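Local coordinates for protein calcium dodecin (Mycobacterium tuberculosis, PDB 3ONR) that binds calcium ions at the interfaces between three subunits of a hollow spherical homododecamer and may sequester other small ligands, at residues D45-S50 / T55-L60. The protein carries 2 engineered substitutions. Sequence-based numbering, arbitrary orientation.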
ATOM      1  N   ASP A  45       4.207 -16.355  -6.582  1.00 17.43           N
ATOM      2  CA  ASP A  45       3.303 -17.350  -6.033  1.00 18.30           C
ATOM      3  C   ASP A  45       3.761 -18.738  -6.443  1.00 18.66           C
ATOM      4  O   ASP A  45       4.785 -18.925  -7.146  1.00 18.84           O
ATOM      5  CB  ASP A  45       1.795 -17.065  -6.314  1.00 19.13           C
ATOM      6  CG  ASP A  45       1.370 -17.321  -7.783  1.00 24.12           C
ATOM      7  OD1 ASP A  45       0.241 -16.882  -8.168  1.00 28.76           O
ATOM      8  OD2 ASP A  45       2.127 -18.019  -8.480  1.00 28.58           O
ATOM      9  N   MET A  46       3.017 -19.711  -5.945  1.00 21.65           N
ATOM     10  CA  MET A  46       3.159 -21.090  -6.411  1.00 24.23           C
ATOM     11  C   MET A  46       1.796 -21.671  -6.765  1.00 25.79           C
ATOM     12  O   MET A  46       0.800 -21.466  -6.053  1.00 25.91           O
ATOM     13  CB  MET A  46       3.811 -21.980  -5.368  1.00 25.42           C
ATOM     14  CG  MET A  46       5.181 -21.520  -4.996  1.00 29.70           C
ATOM     15  SD  MET A  46       5.415 -21.927  -3.243  1.00 38.91           S
ATOM     16  CE  MET A  46       5.680 -23.601  -3.404  1.00 27.19           C
ATOM     17  N   ALA A  47       1.754 -22.375  -7.893  1.00 27.35           N
ATOM     18  CA  ALA A  47       0.611 -23.203  -8.208  1.00 30.03           C
ATOM     19  C   ALA A  47       0.926 -24.622  -7.825  1.00 31.51           C
ATOM     20  O   ALA A  47       2.066 -25.090  -7.959  1.00 29.53           O
ATOM     21  CB  ALA A  47       0.292 -23.096  -9.687  1.00 33.16           C
ATOM     22  N   VAL A  48      -0.063 -25.314  -7.279  1.00 33.00           N
ATOM     23  CA  VAL A  48       0.143 -26.668  -6.818  1.00 36.12           C
ATOM     24  C   VAL A  48      -0.906 -27.550  -7.530  1.00 40.64           C
ATOM     25  O   VAL A  48      -2.075 -27.149  -7.627  1.00 41.67           O
ATOM     26  CB  VAL A  48      -0.024 -26.745  -5.279  1.00 35.84           C
ATOM     27  CG1 VAL A  48       0.730 -27.976  -4.733  1.00 37.91           C
ATOM     28  CG2 VAL A  48       0.547 -25.494  -4.632  1.00 35.72           C
ATOM     29  N   ASP A  49      -0.507 -28.703  -8.074  1.00 44.42           N
ATOM     30  CA  ASP A  49      -1.514 -29.651  -8.632  1.00 48.81           C
ATOM     31  C   ASP A  49      -1.861 -30.723  -7.602  1.00 51.64           C
ATOM     32  O   ASP A  49      -1.295 -30.739  -6.505  1.00 50.76           O
ATOM     33  CB  ASP A  49      -1.065 -30.242  -9.991  1.00 50.56           C
ATOM     34  CG  ASP A  49       0.054 -31.286  -9.857  1.00 51.35           C
ATOM     35  OD1 ASP A  49       0.674 -31.553 -10.898  1.00 56.80           O
ATOM     36  OD2 ASP A  49       0.313 -31.851  -8.756  1.00 53.34           O
ATOM     37  N   SER A  50      -2.758 -31.645  -7.959  1.00 55.61           N
ATOM     38  CA  SER A  50      -3.277 -32.627  -7.022  1.00 58.54           C
ATOM     39  C   SER A  50      -2.245 -33.676  -6.589  1.00 59.65           C
ATOM     40  O   SER A  50      -2.468 -34.411  -5.616  1.00 61.33           O
ATOM     41  CB  SER A  50      -4.509 -33.315  -7.611  1.00 61.91           C
ATOM     42  OG  SER A  50      -4.422 -33.372  -9.020  1.00 63.11           O
ATOM     43  N   THR A  55       4.636 -25.318  -9.221  1.00 28.56           N
ATOM     44  CA  THR A  55       5.160 -24.510 -10.271  1.00 27.72           C
ATOM     45  C   THR A  55       5.387 -23.187  -9.568  1.00 25.42           C
ATOM     46  O   THR A  55       4.444 -22.645  -9.004  1.00 25.86           O
ATOM     47  CB  THR A  55       4.124 -24.361 -11.425  1.00 27.39           C
ATOM     48  OG1 THR A  55       3.909 -25.638 -12.004  1.00 33.86           O
ATOM     49  CG2 THR A  55       4.624 -23.401 -12.482  1.00 30.59           C
ATOM     50  N   TYR A  56       6.603 -22.661  -9.637  1.00 23.37           N
ATOM     51  CA  TYR A  56       6.879 -21.294  -9.109  1.00 20.81           C
ATOM     52  C   TYR A  56       6.518 -20.255 -10.167  1.00 20.11           C
ATOM     53  O   TYR A  56       6.860 -20.412 -11.359  1.00 21.56           O
ATOM     54  CB  TYR A  56       8.366 -21.166  -8.775  1.00 19.85           C
ATOM     55  CG  TYR A  56       8.740 -22.180  -7.740  1.00 22.45           C
ATOM     56  CD1 TYR A  56       9.228 -23.453  -8.113  1.00 26.00           C
ATOM     57  CD2 TYR A  56       8.560 -21.880  -6.378  1.00 19.16           C
ATOM     58  CE1 TYR A  56       9.546 -24.446  -7.142  1.00 27.98           C
ATOM     59  CE2 TYR A  56       8.904 -22.880  -5.392  1.00 23.56           C
ATOM     60  CZ  TYR A  56       9.373 -24.128  -5.814  1.00 26.31           C
ATOM     61  OH  TYR A  56       9.626 -25.111  -4.850  1.00 26.17           O
ATOM     62  N   ARG A  57       5.790 -19.222  -9.772  1.00 19.40           N
ATOM     63  CA  ARG A  57       5.331 -18.257 -10.781  1.00 19.44           C
ATOM     64  C   ARG A  57       5.720 -16.837 -10.318  1.00 17.85           C
ATOM     65  O   ARG A  57       5.701 -16.529  -9.117  1.00 18.35           O
ATOM     66  CB  ARG A  57       3.808 -18.303 -10.948  1.00 19.23           C
ATOM     67  CG  ARG A  57       3.260 -19.744 -11.264  1.00 20.72           C
ATOM     68  CD  ARG A  57       1.798 -19.721 -11.751  1.00 26.05           C
ATOM     69  NE  ARG A  57       0.890 -19.228 -10.715  1.00 26.54           N
ATOM     70  CZ  ARG A  57      -0.436 -19.330 -10.746  1.00 32.84           C
ATOM     71  NH1 ARG A  57      -1.035 -19.958 -11.777  1.00 29.40           N
ATOM     72  NH2 ARG A  57      -1.157 -18.788  -9.741  1.00 28.71           N
ATOM     73  N   ILE A  58       6.154 -15.978 -11.251  1.00 17.43           N
ATOM     74  CA  ILE A  58       6.646 -14.651 -10.825  1.00 15.57           C
ATOM     75  C   ILE A  58       6.205 -13.586 -11.849  1.00 17.72           C
ATOM     76  O   ILE A  58       6.333 -13.834 -13.033  1.00 17.28           O
ATOM     77  CB  ILE A  58       8.165 -14.642 -10.591  1.00 16.33           C
ATOM     78  CG1 ILE A  58       8.653 -13.286 -10.065  1.00 15.73           C
ATOM     79  CG2 ILE A  58       8.932 -14.957 -11.926  1.00 13.90           C
ATOM     80  CD1 ILE A  58      10.088 -13.428  -9.450  1.00 17.31           C
ATOM     81  N   LYS A  59       5.601 -12.501 -11.340  1.00 14.98           N
ATOM     82  CA  LYS A  59       5.062 -11.412 -12.189  1.00 14.68           C
ATOM     83  C   LYS A  59       6.161 -10.355 -12.155  1.00 14.44           C
ATOM     84  O   LYS A  59       6.601  -9.907 -11.038  1.00 14.87           O
ATOM     85  CB  LYS A  59       3.739 -10.854 -11.592  1.00 15.80           C
ATOM     86  CG  LYS A  59       3.190  -9.709 -12.448  1.00 18.57           C
ATOM     87  CD  LYS A  59       1.703  -9.547 -12.235  1.00 29.76           C
ATOM     88  CE  LYS A  59       1.374  -8.993 -10.906  1.00 33.64           C
ATOM     89  NZ  LYS A  59      -0.136  -8.682 -10.866  1.00 35.46           N
ATOM     90  N   LEU A  60       6.564  -9.937 -13.357  1.00 15.63           N
ATOM     91  CA  LEU A  60       7.617  -8.962 -13.591  1.00 17.14           C
ATOM     92  C   LEU A  60       7.064  -7.744 -14.367  1.00 16.25           C
ATOM     93  O   LEU A  60       6.224  -7.900 -15.212  1.00 16.40           O
ATOM     94  CB  LEU A  60       8.697  -9.528 -14.471  1.00 17.27           C
ATOM     95  CG  LEU A  60       9.410 -10.829 -13.954  1.00 18.82           C
ATOM     96  CD1 LEU A  60      10.384 -11.308 -14.963  1.00 22.50           C
ATOM     97  CD2 LEU A  60      10.142 -10.504 -12.627  1.00 19.73           C
TER
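Asp45 and Arg57 join in a salt bridge on one face of a beta hairpin. Arg57 grips the carboxylate side-on. Arg57 NE reaches Asp45 OD2 at 2.8 Å, nearly straight at 177°, on the syn side. Arg57 NH2 meets Asp45 OD1 at 2.8 Å from above the carboxylate plane. The two planes are 32° apart, so the pairing is twisted. The chain of Arg57 bends at chi3 (-64°), which brings NE round to the Asp45 carboxylate. The methyl of Ala47 lies over one guanidinium face, with CB 4.0 Å from Arg57 CZ. On the other face of the sheet, Met46 and Tyr56 run side by side. Met46 CG packs 3.7 Å from Tyr56 CD2, and the sulfur makes an oblique Met-aromatic contact. Paired backbone bonds hold this register at Asp45–Arg57 and Ala47–Thr55, including Thr55 N to Ala47 O at 2.9 Å. Farther out, Trp18 meets the Tyr56 ring edge-to-face and gives its NE1-H to Asp45 O. Asp45 and Met46 also pair with a strand of a second subunit, which continues the sheet across the interface. The hairpin thus separates its chemistry: a salt bridge between partly exposed residues, and a buried Met-aromatic pair facing helix 18-32.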